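Local coordinates for protein angel homolog 2 (Homo sapiens, PDB 6RW0) that acts as a 2',3'-cyclic phosphatase of the CCR4/nocturin family and probably binds the 3'-untranslated regions of mRNAs, at residues Asp51-Ser56 against Asp97-Cys102; Arg73-Pro78 against Gly408-Asn413; Gly172-Leu177 against Ala211-Glu216; Asp236-Pro241 against Ser265-Ser270; Leu254-Leu259 against Leu277-Trp282. All blocks are in the same frame, centred on the assembly; numbering follows the deposited sequence. Where two conformers were deposited one is given.

Contact 1 of 5, residues Asp51-Ser56 against Asp97-Cys102; sequences DFSVMS and DADVLC
D99 OD2 receives the backbone N-H of S53 at 2.9 Å, on the anti side of the carboxylate and 25° out of its plane. S53 OG lies 3.5 Å from the same OD2, at best a weak hydrogen bond, but it accepts the backbone N-H of D99, with OG to D99 N at 3.0 Å. The two residues thus clasp each other, each side chain serving the other's main chain. S53 OG reaches the bond because it stands between its own backbone N and carbonyl carbon (chi1 57°), where it also rests against A98 CA. With an alanine in place of D99, S53 N would probably lose its side-chain acceptor and the clasp would keep only its S53 OG half.

Beyond the clasp a parallel ladder begins. V100 N donates to S53 O (3.0 Å), M55 N to V100 O (2.9 Å), and C102 N to M55 O (2.8 Å), the last two bonds nearly straight. V54 and V100 lie side by side on one face of the sheet, with V54 CG2 4.1 Å from V100 CB. On the other face M55 CB meets both A98 CB and L101 CD2.

Strand 49-58 and strand 100-107 are joined through helix 82-96 in a beta-alpha-beta crossover. Strand 421-428 runs antiparallel along the far edge of 49-58, and its L422 packs on M55 and A98. V54, V100, S56 and C102 face the second sheet, meeting C234 of strand 231-236 and V191 of strand 189-195, within the core of the beta-sandwich.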
# COMPACT_ATOMS: atom_id res chain seq x y z
N ASP A 51 -12.05 -18.37 -2.71
CA ASP A 51 -10.78 -18.13 -2.00
C ASP A 51 -9.83 -17.44 -2.97
O ASP A 51 -9.85 -17.79 -4.12
CB ASP A 51 -10.15 -19.44 -1.50
CG ASP A 51 -10.89 -20.08 -0.34
OD1 ASP A 51 -11.78 -19.47 0.20
OD2 ASP A 51 -10.54 -21.20 -0.00
N PHE A 52 -9.08 -16.45 -2.52
CA PHE A 52 -8.12 -15.75 -3.39
C PHE A 52 -7.01 -15.19 -2.52
O PHE A 52 -7.24 -14.86 -1.39
CB PHE A 52 -8.80 -14.66 -4.22
CG PHE A 52 -9.34 -13.52 -3.41
CD1 PHE A 52 -10.52 -13.63 -2.71
CD2 PHE A 52 -8.65 -12.33 -3.35
CE1 PHE A 52 -11.01 -12.57 -1.97
CE2 PHE A 52 -9.15 -11.27 -2.61
CZ PHE A 52 -10.32 -11.39 -1.92
N SER A 53 -5.85 -15.08 -3.11
CA SER A 53 -4.67 -14.54 -2.45
C SER A 53 -4.27 -13.19 -3.05
O SER A 53 -4.54 -12.91 -4.23
CB SER A 53 -3.50 -15.51 -2.54
OG SER A 53 -3.20 -15.82 -3.90
N VAL A 54 -3.64 -12.37 -2.22
CA VAL A 54 -3.23 -11.01 -2.56
C VAL A 54 -1.81 -10.80 -2.08
O VAL A 54 -1.50 -11.04 -0.91
CB VAL A 54 -4.14 -9.95 -1.91
CG1 VAL A 54 -3.66 -8.53 -2.28
CG2 VAL A 54 -5.58 -10.14 -2.28
N MET A 55 -0.98 -10.29 -2.97
CA MET A 55 0.41 -9.92 -2.67
C MET A 55 0.56 -8.41 -2.81
O MET A 55 0.09 -7.90 -3.81
CB MET A 55 1.37 -10.60 -3.64
CG MET A 55 2.78 -10.12 -3.45
SD MET A 55 3.92 -10.87 -4.62
CE MET A 55 4.25 -12.41 -3.77
N SER A 56 1.14 -7.72 -1.83
CA SER A 56 1.45 -6.27 -1.89
C SER A 56 2.97 -6.17 -1.86
O SER A 56 3.54 -6.70 -0.94
CB SER A 56 0.82 -5.50 -0.78
OG SER A 56 1.05 -4.13 -0.95
N ASP A 97 2.68 -17.21 -6.66
CA ASP A 97 1.54 -17.44 -7.55
C ASP A 97 0.26 -16.83 -7.00
O ASP A 97 -0.81 -17.45 -7.00
CB ASP A 97 1.39 -18.94 -7.83
CG ASP A 97 0.42 -19.23 -8.96
OD1 ASP A 97 0.46 -18.48 -9.95
OD2 ASP A 97 -0.34 -20.23 -8.88
N ALA A 98 0.35 -15.58 -6.55
CA ALA A 98 -0.80 -14.92 -5.95
C ALA A 98 -1.85 -14.58 -7.01
O ALA A 98 -1.54 -14.27 -8.16
CB ALA A 98 -0.39 -13.64 -5.25
N ASP A 99 -3.12 -14.58 -6.59
CA ASP A 99 -4.20 -14.28 -7.53
C ASP A 99 -4.26 -12.80 -7.89
O ASP A 99 -4.69 -12.45 -9.00
CB ASP A 99 -5.54 -14.70 -6.93
CG ASP A 99 -5.63 -16.18 -6.71
OD1 ASP A 99 -5.23 -16.94 -7.62
OD2 ASP A 99 -6.09 -16.59 -5.63
N VAL A 100 -3.87 -11.92 -6.97
CA VAL A 100 -3.90 -10.48 -7.16
C VAL A 100 -2.55 -9.94 -6.72
O VAL A 100 -2.05 -10.32 -5.65
CB VAL A 100 -5.00 -9.81 -6.31
CG1 VAL A 100 -4.99 -8.30 -6.49
CG2 VAL A 100 -6.37 -10.36 -6.66
N LEU A 101 -1.95 -9.07 -7.54
CA LEU A 101 -0.71 -8.40 -7.20
C LEU A 101 -0.96 -6.90 -7.12
O LEU A 101 -1.51 -6.30 -8.06
CB LEU A 101 0.38 -8.60 -8.26
CG LEU A 101 0.63 -10.02 -8.71
CD1 LEU A 101 1.64 -9.94 -9.85
CD2 LEU A 101 1.11 -10.89 -7.58
N CYS A 102 -0.54 -6.30 -6.02
CA CYS A 102 -0.56 -4.85 -5.84
C CYS A 102 0.89 -4.45 -5.70
O CYS A 102 1.52 -4.73 -4.68
CB CYS A 102 -1.36 -4.46 -4.60
SG CYS A 102 -3.15 -4.64 -4.91

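Contact 2 of 5, residues Arg73-Pro78 against Gly408-Asn413; sequences RHCRRP and GLPNEN
H74 carries its ring between its own backbone N and carbonyl carbon (chi1 59°), which aims NE2 at L409, while C75 holds SG beside its backbone N (chi1 -53°), turned to P410. H74 NE2 donates to L409 O at 2.8 Å. The acceptor lies in the imidazole plane, but the donor stands 48° above the plane of the carbonyl, so the bond misses the lone pairs. The other ring nitrogen, ND1, pairs with S357 OG; the hydrogen bonds at the two nitrogens fix the ring's rotation, and W404 meets it edge-to-face. C75 SG sits over one face of that imidazole, offset toward the rim, and packs on P410 CD at 3.8 Å.

G408 CA passes 4.0 Å from H74 CD2. G408 has positive phi, and a side chain here would run into the imidazole.

At the surface R76 NH1 and E412 OE2 form a salt bridge of 3.0 Å. The hydrogen bond within it is weak and strongly bent at the hydrogen, and the two planar groups are not aligned.

The 408-413 loop is braced from within: N411 ND2 donates to G408 O at 3.0 Å, and N411 OD1 accepts from N413 N at 2.8 Å. Two irregular loops thus dock through a histidine-to-carbonyl bond and an outer ion pair, the second loop built from a cis-proline, P410, whose side chain is about 10 Å from the bound magnesium ion, followed by an Asx turn at N411.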
# COMPACT_ATOMS: atom_id res chain seq x y z
N ARG A 73 24.13 1.96 0.67
CA ARG A 73 25.66 1.79 0.85
C ARG A 73 26.08 0.41 1.44
O ARG A 73 27.18 -0.18 1.20
CB ARG A 73 26.17 2.83 1.85
CG ARG A 73 26.42 4.22 1.33
CD ARG A 73 26.90 5.15 2.48
NE ARG A 73 26.09 4.98 3.69
CZ ARG A 73 26.57 4.74 4.92
NH1 ARG A 73 27.88 4.66 5.13
NH2 ARG A 73 25.73 4.59 5.93
N HIS A 74 25.13 -0.19 2.17
CA HIS A 74 25.40 -1.46 2.82
C HIS A 74 25.36 -2.64 1.86
O HIS A 74 25.79 -3.73 2.24
CB HIS A 74 24.36 -1.68 3.92
CG HIS A 74 22.95 -1.70 3.42
ND1 HIS A 74 22.26 -0.55 3.08
CD2 HIS A 74 22.10 -2.73 3.19
CE1 HIS A 74 21.05 -0.88 2.66
NE2 HIS A 74 20.92 -2.19 2.72
N CYS A 75 24.88 -2.44 0.64
CA CYS A 75 24.66 -3.53 -0.31
C CYS A 75 25.91 -3.80 -1.13
O CYS A 75 26.62 -2.88 -1.53
CB CYS A 75 23.56 -3.12 -1.27
SG CYS A 75 22.06 -2.59 -0.48
N ARG A 76 26.17 -5.08 -1.40
CA ARG A 76 27.21 -5.41 -2.36
C ARG A 76 26.82 -4.84 -3.72
O ARG A 76 25.67 -4.96 -4.15
CB ARG A 76 27.40 -6.92 -2.43
CG ARG A 76 28.07 -7.45 -1.17
CD ARG A 76 28.34 -8.97 -1.22
NE ARG A 76 28.93 -9.29 -2.51
CZ ARG A 76 28.31 -9.92 -3.49
NH1 ARG A 76 27.07 -10.37 -3.34
NH2 ARG A 76 28.94 -10.12 -4.64
N ARG A 77 27.77 -4.20 -4.39
CA ARG A 77 27.44 -3.46 -5.60
C ARG A 77 26.73 -4.30 -6.65
O ARG A 77 25.76 -3.80 -7.26
CB ARG A 77 28.70 -2.83 -6.21
CG ARG A 77 29.40 -1.79 -5.36
CD ARG A 77 28.54 -0.56 -5.18
NE ARG A 77 27.82 -0.63 -3.92
CZ ARG A 77 26.91 0.26 -3.52
NH1 ARG A 77 26.60 1.29 -4.29
NH2 ARG A 77 26.31 0.10 -2.34
N PRO A 78 27.14 -5.54 -6.93
CA PRO A 78 26.49 -6.29 -8.02
C PRO A 78 25.02 -6.56 -7.79
O PRO A 78 24.28 -6.74 -8.77
CB PRO A 78 27.30 -7.59 -8.09
CG PRO A 78 28.62 -7.25 -7.50
CD PRO A 78 28.35 -6.22 -6.43
N GLY A 408 20.86 -6.66 5.39
CA GLY A 408 19.93 -5.65 4.96
C GLY A 408 19.33 -5.94 3.60
O GLY A 408 19.53 -7.00 2.99
N LEU A 409 18.54 -4.96 3.15
CA LEU A 409 17.77 -5.07 1.90
C LEU A 409 18.15 -3.92 0.95
O LEU A 409 18.49 -2.87 1.45
CB LEU A 409 16.28 -4.99 2.20
CG LEU A 409 15.69 -6.19 2.92
CD1 LEU A 409 14.20 -6.00 3.08
CD2 LEU A 409 16.00 -7.48 2.19
N PRO A 410 18.21 -4.07 -0.40
CA PRO A 410 18.25 -5.34 -1.13
C PRO A 410 19.55 -6.11 -0.82
O PRO A 410 20.49 -5.60 -0.32
CB PRO A 410 18.14 -4.99 -2.60
CG PRO A 410 18.66 -3.59 -2.66
CD PRO A 410 18.33 -2.97 -1.33
N ASN A 411 19.51 -7.39 -1.10
CA ASN A 411 20.68 -8.27 -0.90
C ASN A 411 20.74 -9.24 -2.09
O ASN A 411 19.99 -9.09 -3.03
CB ASN A 411 20.66 -8.88 0.50
CG ASN A 411 19.51 -9.83 0.74
OD1 ASN A 411 19.19 -10.61 -0.12
ND2 ASN A 411 18.91 -9.75 1.91
N GLU A 412 21.66 -10.18 -2.07
CA GLU A 412 21.83 -11.06 -3.24
C GLU A 412 20.60 -11.95 -3.43
O GLU A 412 20.50 -12.52 -4.48
CB GLU A 412 23.13 -11.84 -3.17
CG GLU A 412 23.38 -12.52 -1.87
CD GLU A 412 24.87 -12.76 -1.69
OE1 GLU A 412 25.29 -13.82 -2.05
OE2 GLU A 412 25.57 -11.82 -1.22
N ASN A 413 19.74 -12.09 -2.43
CA ASN A 413 18.54 -12.96 -2.53
C ASN A 413 17.19 -12.20 -2.52
O ASN A 413 16.26 -12.65 -3.18
CB ASN A 413 18.67 -14.03 -1.44
CG ASN A 413 19.96 -14.83 -1.59
OD1 ASN A 413 20.80 -14.89 -0.69
ND2 ASN A 413 20.13 -15.44 -2.75

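Contact 3 of 5, residues Gly172-Leu177 against Ala211-Glu216; sequences GLVLLL and AMLLAE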
# COMPACT_ATOMS: atom_id res chain seq x y z
N GLY A 172 -2.90 6.63 -6.80
CA GLY A 172 -3.50 5.38 -6.39
C GLY A 172 -4.24 4.76 -7.56
O GLY A 172 -4.38 5.37 -8.63
N LEU A 173 -4.73 3.54 -7.35
CA LEU A 173 -5.45 2.82 -8.39
C LEU A 173 -6.45 1.90 -7.71
O LEU A 173 -6.11 1.26 -6.71
CB LEU A 173 -4.49 2.01 -9.27
CG LEU A 173 -5.12 1.29 -10.46
CD1 LEU A 173 -5.77 2.23 -11.44
CD2 LEU A 173 -4.02 0.47 -11.14
N VAL A 174 -7.68 1.87 -8.22
CA VAL A 174 -8.75 1.06 -7.66
C VAL A 174 -9.36 0.26 -8.80
O VAL A 174 -9.80 0.84 -9.81
CB VAL A 174 -9.82 1.92 -6.97
CG1 VAL A 174 -10.90 1.04 -6.37
CG2 VAL A 174 -9.18 2.81 -5.90
N LEU A 175 -9.38 -1.06 -8.67
CA LEU A 175 -10.06 -1.91 -9.64
C LEU A 175 -11.30 -2.50 -9.00
O LEU A 175 -11.33 -2.77 -7.80
CB LEU A 175 -9.18 -3.06 -10.13
CG LEU A 175 -7.82 -2.75 -10.76
CD1 LEU A 175 -7.25 -4.00 -11.45
CD2 LEU A 175 -7.85 -1.59 -11.72
N LEU A 176 -12.33 -2.71 -9.81
CA LEU A 176 -13.48 -3.49 -9.39
C LEU A 176 -13.45 -4.77 -10.20
O LEU A 176 -13.43 -4.73 -11.43
CB LEU A 176 -14.77 -2.71 -9.61
CG LEU A 176 -15.97 -3.38 -8.93
CD1 LEU A 176 -15.90 -3.37 -7.40
CD2 LEU A 176 -17.25 -2.70 -9.39
N LEU A 177 -13.39 -5.90 -9.49
CA LEU A 177 -13.20 -7.23 -10.10
C LEU A 177 -14.40 -8.13 -9.82
O LEU A 177 -14.93 -8.05 -8.76
CB LEU A 177 -11.95 -7.89 -9.51
CG LEU A 177 -10.64 -7.13 -9.65
CD1 LEU A 177 -9.52 -7.93 -9.02
CD2 LEU A 177 -10.31 -6.85 -11.10
N ALA A 211 -7.41 10.36 2.11
CA ALA A 211 -8.83 10.68 1.95
C ALA A 211 -9.26 10.56 0.49
O ALA A 211 -10.37 10.11 0.20
CB ALA A 211 -9.10 12.09 2.48
N MET A 212 -8.40 10.98 -0.44
CA MET A 212 -8.73 10.87 -1.85
C MET A 212 -8.85 9.41 -2.28
O MET A 212 -9.76 9.06 -3.03
CB MET A 212 -7.67 11.60 -2.68
CG MET A 212 -7.73 13.10 -2.50
SD MET A 212 -6.28 13.99 -3.10
CE MET A 212 -6.66 14.08 -4.76
N LEU A 213 -7.95 8.54 -1.81
CA LEU A 213 -8.09 7.12 -2.11
C LEU A 213 -9.36 6.55 -1.49
O LEU A 213 -10.12 5.82 -2.15
CB LEU A 213 -6.88 6.35 -1.59
CG LEU A 213 -6.85 4.87 -1.98
CD1 LEU A 213 -6.65 4.72 -3.48
CD2 LEU A 213 -5.77 4.15 -1.21
N LEU A 214 -9.63 6.88 -0.22
CA LEU A 214 -10.83 6.38 0.44
C LEU A 214 -12.09 6.86 -0.26
O LEU A 214 -13.07 6.10 -0.37
CB LEU A 214 -10.84 6.79 1.91
CG LEU A 214 -9.76 6.16 2.78
CD1 LEU A 214 -9.83 6.74 4.19
CD2 LEU A 214 -9.85 4.63 2.84
N ALA A 215 -12.11 8.10 -0.75
CA ALA A 215 -13.28 8.58 -1.49
C ALA A 215 -13.48 7.80 -2.78
O ALA A 215 -14.61 7.46 -3.13
CB ALA A 215 -13.14 10.07 -1.78
N GLU A 216 -12.40 7.49 -3.50
CA GLU A 216 -12.56 6.69 -4.71
C GLU A 216 -13.11 5.31 -4.36
O GLU A 216 -14.02 4.81 -5.04
CB GLU A 216 -11.23 6.58 -5.46
CG GLU A 216 -11.38 5.92 -6.81
CD GLU A 216 -12.00 6.83 -7.84
OE1 GLU A 216 -12.02 8.07 -7.66
OE2 GLU A 216 -12.48 6.30 -8.86
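E216 brings the one flat side-chain group of this contact, a carboxylate, yet it touches V174 through its methylene chain: E216 CG lies 3.9 Å from V174 CG2. The carboxylate itself is turned to other partners, with OE1 hydrogen-bonded to Y294 OH. This is helix-on-sheet packing in the alpha/beta-sandwich of the DNase I-like fold, with helix 203-220 lying on the outer face of the sheet that contains strand 171-179. The short segments run nearly parallel, 14° apart, and their axes approach to 9.1 Å.

V174 does most of the work from the strand. Its side chain points at the helix, and the single methyl CG2 meets both L213 CD1 and E216 CG, from residues about one helical turn apart. Both helix residues start alike, CG anti to the backbone N (chi1 -174° in L213, -172° in E216). E216 then bends at its second torsion, so that its chain crosses V174 obliquely. No hydrogen bond joins the two segments, and the contact rests on van der Waals packing.

Around V174, the neighbouring strand 189-195 adds C190 and A192, and its T194 receives L213. The other face of strand 171-179 is turned to the interior, where L173 and L175 reach I141 and L175 and L177 reach F143 of strand 137-144. Thus the strand has the helix on one face and the opposing sheet on the other.

Near the start of the strand G172 lets the leucine settle close: L213 CD1 is 4.3 Å from G172 CA, whereas a beta carbon pointing to the helix would clash with that methyl, which also rests 4.0 Å from V174 CG2.

Contact 4 of 5, residues Asp236-Pro241 against Ser265-Ser270; sequences DFNSVP and SGQEQS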
# COMPACT_ATOMS: atom_id res chain seq x y z
N ASP A 236 2.02 0.99 0.16
CA ASP A 236 3.07 1.60 0.97
C ASP A 236 2.50 2.94 1.43
O ASP A 236 2.36 3.88 0.63
CB ASP A 236 4.34 1.75 0.15
CG ASP A 236 5.47 2.38 0.93
OD1 ASP A 236 5.21 3.01 1.97
OD2 ASP A 236 6.64 2.27 0.48
N PHE A 237 2.13 3.00 2.70
CA PHE A 237 1.49 4.18 3.29
C PHE A 237 2.49 5.12 3.94
O PHE A 237 2.11 6.19 4.41
CB PHE A 237 0.38 3.76 4.28
CG PHE A 237 -0.80 3.13 3.59
CD1 PHE A 237 -0.74 1.82 3.13
CD2 PHE A 237 -1.97 3.85 3.38
CE1 PHE A 237 -1.80 1.25 2.47
CE2 PHE A 237 -3.04 3.27 2.74
CZ PHE A 237 -2.96 1.97 2.27
N ASN A 238 3.77 4.74 3.97
CA ASN A 238 4.83 5.56 4.58
C ASN A 238 4.41 6.03 5.97
O ASN A 238 4.71 7.15 6.39
CB ASN A 238 5.23 6.70 3.66
CG ASN A 238 6.32 6.29 2.69
OD1 ASN A 238 7.32 5.68 3.07
ND2 ASN A 238 6.13 6.60 1.42
N SER A 239 3.72 5.14 6.69
CA SER A 239 3.22 5.44 8.02
C SER A 239 3.31 4.15 8.81
O SER A 239 3.11 3.06 8.25
CB SER A 239 1.75 5.86 7.97
OG SER A 239 1.58 7.02 7.17
N VAL A 240 3.60 4.27 10.10
CA VAL A 240 3.91 3.11 10.92
C VAL A 240 2.75 2.65 11.79
O VAL A 240 1.78 3.40 12.00
CB VAL A 240 5.17 3.34 11.78
CG1 VAL A 240 6.35 3.80 10.92
CG2 VAL A 240 4.87 4.34 12.88
N PRO A 241 2.79 1.42 12.29
CA PRO A 241 1.68 0.92 13.12
C PRO A 241 1.46 1.80 14.35
O PRO A 241 2.40 2.25 15.00
CB PRO A 241 2.13 -0.49 13.50
CG PRO A 241 3.01 -0.90 12.33
CD PRO A 241 3.78 0.35 12.02
N SER A 265 2.33 10.43 10.55
CA SER A 265 2.76 9.15 10.00
C SER A 265 3.55 8.31 10.98
O SER A 265 3.73 7.10 10.74
CB SER A 265 3.66 9.38 8.79
OG SER A 265 4.89 9.96 9.22
N GLY A 266 4.10 8.92 12.02
CA GLY A 266 4.92 8.18 13.00
C GLY A 266 6.31 7.88 12.47
O GLY A 266 7.05 7.21 13.14
N GLN A 267 6.68 8.38 11.29
CA GLN A 267 8.03 8.17 10.72
C GLN A 267 9.03 9.01 11.51
O GLN A 267 8.64 10.00 11.97
CB GLN A 267 8.15 8.68 9.29
CG GLN A 267 7.38 7.88 8.25
CD GLN A 267 7.16 8.75 7.04
OE1 GLN A 267 6.43 9.71 7.08
NE2 GLN A 267 7.83 8.42 5.96
N GLU A 268 10.29 8.66 11.52
CA GLU A 268 11.31 9.47 12.22
C GLU A 268 11.24 10.93 11.71
O GLU A 268 11.39 11.16 10.52
CB GLU A 268 12.69 8.85 11.98
CG GLU A 268 13.65 9.05 13.13
CD GLU A 268 15.03 8.48 12.86
OE1 GLU A 268 15.11 7.46 12.16
OE2 GLU A 268 16.02 9.06 13.33
N GLN A 269 11.07 11.85 12.64
CA GLN A 269 10.87 13.30 12.46
C GLN A 269 11.55 14.05 13.61
O GLN A 269 11.86 13.40 14.60
CB GLN A 269 9.35 13.50 12.45
CG GLN A 269 8.69 13.13 13.79
CD GLN A 269 8.70 11.68 14.26
OE1 GLN A 269 9.65 11.15 14.84
NE2 GLN A 269 7.53 11.08 14.21
N SER A 270 11.83 15.35 13.47
CA SER A 270 12.38 16.20 14.56
C SER A 270 11.37 16.31 15.72
O SER A 270 11.80 16.53 16.83
CB SER A 270 12.78 17.57 14.08
OG SER A 270 11.64 18.33 13.71
O HOH W 1 8.84 5.67 5.50
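The turn leaving strand 231-236 bears the Asp-Phe-Asn signature of the endonuclease/exonuclease/phosphatase family, and the N238 side chain lies about 7 Å from the bound magnesium ion; the 265-270 loop backs this turn. V240 N donates to S265 O at 2.9 Å, nearly straight and head-on to the carbonyl. The same oxygen takes a CA-H contact from S239, while S239 OG packs on S265 CB.

Q267 lays its side-chain amide against the backbone carbonyl of N238, with CD 3.0 Å from N238 O. The two side-chain amides, their planes 25° apart, are linked by a water that donates to N238 OD1 (2.9 Å) and accepts from Q267 NE2 (3.0 Å). NE2 also serves Y198 O. Q267 OE1 receives S265 OG at 2.6 Å, in the carbonyl plane on a lone pair, and K206 NZ as well; S265 OG in turn accepts Q267 N, an ST turn. A leucine replacing Q267 would probably cost this water its amide donor and leave both the S265 hydroxyl and K206 without their amide acceptor.

Inside the signature, D236 OD1 accepts N238 N in an Asx turn, and N238 ND2 is held by L196 O. Past the hydrogen bond the packing continues through V240, whose CG2, standing between its own backbone N and carbonyl carbon, lies 3.6 Å from G266 O.

Contact 5 of 5, residues Leu254-Leu259 against Leu277-Trp282; sequences LNYEGL and LSIPIW
Y256 follows N255 at the end of the short strand 253-255 and turns its ring onto the 277-282 loop, CG standing between its own backbone N and carbonyl carbon (chi1 61°). I281 CG1 lies over one face, 3.9 Å from the ring centroid and 21° off the normal, a CH-pi contact. L277 meets Y256 CB with CD1, crossing at about a right angle, and I279 CG1 packs on Y256 CE1 at 3.8 Å. The hydroxyl end reaches P280, which follows a cis peptide bond: Y256 OH is 3.5 Å from P280 CA and has a weak hydrogen bond to Q290 NE2. Y256 O accepts from a water that also donates to L277 O (2.8 Å). E257 points away, its backbone N held by N255 OD1 in an Asx turn, and G258 carries the chain round at positive phi. L259 then returns to the contact: its O accepts L277 N at 3.0 Å in a nearly straight bond, and its CD2 lies 3.9 Å from L277 CD1, the two leucines side by side.

Strand 329-331 adds L330 to Y256 and I281, while helix 203-220 underlies L277 and I281. A type II turn, Y256 to L259, thus docks on an irregular cis-proline loop through its first residue's ring.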
# COMPACT_ATOMS: atom_id res chain seq x y z
N LEU A 254 -10.64 9.79 13.57
CA LEU A 254 -9.40 10.41 14.02
C LEU A 254 -9.74 11.80 14.52
O LEU A 254 -10.24 12.63 13.75
CB LEU A 254 -8.36 10.50 12.91
CG LEU A 254 -7.08 11.26 13.30
CD1 LEU A 254 -6.32 10.53 14.38
CD2 LEU A 254 -6.20 11.46 12.08
N ASN A 255 -9.45 12.06 15.78
CA ASN A 255 -9.50 13.41 16.34
C ASN A 255 -8.12 14.00 16.15
O ASN A 255 -7.16 13.58 16.79
CB ASN A 255 -9.90 13.34 17.80
CG ASN A 255 -10.01 14.71 18.42
OD1 ASN A 255 -9.53 15.69 17.87
ND2 ASN A 255 -10.65 14.78 19.58
N TYR A 256 -7.99 14.94 15.23
CA TYR A 256 -6.67 15.53 14.87
C TYR A 256 -6.45 16.88 15.54
O TYR A 256 -5.55 17.56 15.15
CB TYR A 256 -6.50 15.53 13.34
CG TYR A 256 -7.50 16.34 12.57
CD1 TYR A 256 -7.30 17.68 12.35
CD2 TYR A 256 -8.64 15.76 12.05
CE1 TYR A 256 -8.20 18.43 11.64
CE2 TYR A 256 -9.56 16.50 11.35
CZ TYR A 256 -9.34 17.85 11.14
OH TYR A 256 -10.22 18.62 10.47
N GLU A 257 -7.24 17.25 16.53
CA GLU A 257 -7.01 18.50 17.25
C GLU A 257 -5.61 18.51 17.86
O GLU A 257 -5.21 17.56 18.54
CB GLU A 257 -8.06 18.63 18.36
CG GLU A 257 -7.96 19.90 19.19
CD GLU A 257 -9.01 19.97 20.29
OE1 GLU A 257 -9.47 18.91 20.76
OE2 GLU A 257 -9.38 21.10 20.68
N GLY A 258 -4.86 19.58 17.59
CA GLY A 258 -3.52 19.74 18.13
C GLY A 258 -2.44 18.86 17.53
O GLY A 258 -1.33 18.85 18.05
N LEU A 259 -2.73 18.13 16.47
CA LEU A 259 -1.77 17.16 15.95
C LEU A 259 -0.78 17.83 15.00
O LEU A 259 -1.20 18.35 13.97
CB LEU A 259 -2.52 16.05 15.23
CG LEU A 259 -1.73 14.91 14.59
CD1 LEU A 259 -0.86 14.24 15.61
CD2 LEU A 259 -2.71 13.92 13.96
N LEU A 277 -2.15 20.65 12.24
CA LEU A 277 -3.10 20.45 11.14
C LEU A 277 -4.20 21.50 11.12
O LEU A 277 -4.76 21.84 12.16
CB LEU A 277 -3.77 19.08 11.29
CG LEU A 277 -2.86 17.97 10.77
CD1 LEU A 277 -3.39 16.63 11.25
CD2 LEU A 277 -2.72 17.94 9.25
N SER A 278 -4.57 21.97 9.93
CA SER A 278 -5.71 22.88 9.82
C SER A 278 -7.03 22.12 10.06
O SER A 278 -7.11 20.91 9.91
CB SER A 278 -5.74 23.56 8.45
OG SER A 278 -4.64 24.46 8.32
N ILE A 279 -8.05 22.87 10.48
CA ILE A 279 -9.41 22.35 10.59
C ILE A 279 -10.27 23.12 9.59
O ILE A 279 -10.51 24.31 9.79
CB ILE A 279 -9.96 22.51 12.01
CG1 ILE A 279 -9.04 21.84 13.02
CG2 ILE A 279 -11.37 21.92 12.11
CD1 ILE A 279 -9.22 22.35 14.45
N PRO A 280 -10.71 22.51 8.48
CA PRO A 280 -10.41 21.15 8.02
C PRO A 280 -8.99 21.06 7.45
O PRO A 280 -8.32 22.08 7.18
CB PRO A 280 -11.44 20.94 6.91
CG PRO A 280 -11.53 22.29 6.28
CD PRO A 280 -11.47 23.26 7.46
N ILE A 281 -8.57 19.83 7.22
CA ILE A 281 -7.20 19.58 6.77
C ILE A 281 -6.99 20.12 5.37
O ILE A 281 -5.92 20.67 5.05
CB ILE A 281 -6.88 18.08 6.86
CG1 ILE A 281 -6.92 17.60 8.32
CG2 ILE A 281 -5.53 17.77 6.21
CD1 ILE A 281 -6.77 16.09 8.48
N TRP A 282 -7.98 19.93 4.51
CA TRP A 282 -7.91 20.27 3.07
C TRP A 282 -9.05 21.22 2.72
O TRP A 282 -10.03 21.24 3.43
CB TRP A 282 -7.95 18.97 2.25
CG TRP A 282 -9.19 18.16 2.41
CD1 TRP A 282 -10.42 18.41 1.87
CD2 TRP A 282 -9.33 16.96 3.16
NE1 TRP A 282 -11.30 17.45 2.25
CE2 TRP A 282 -10.67 16.54 3.04
CE3 TRP A 282 -8.45 16.19 3.92
CZ2 TRP A 282 -11.14 15.39 3.65
CZ3 TRP A 282 -8.92 15.05 4.53
CH2 TRP A 282 -10.25 14.67 4.40
O HOH W 2 -5.83 20.58 14.46

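Contact 1 and contact 3 belong to the two-layered core, their centres about 18 Å apart: one pairs strands within a sheet, the other covers the second sheet with a helix. Contacts 2 and 4 lie among the loops nearer the bound magnesium ion, which is about 10 Å from the P410 side chain and about 7 Å from the N238 side chain; their nearest atoms stay about 12 Å apart. The side chain of S56 in contact 1 is farther from the metal, about 13 Å. Contact 5 is peripheral, but it touches contact 3 directly, A211 CB resting 3.4 Å from W282 CH2. Its segments alternate along the chain with those of contact 4, centres about 17 Å apart.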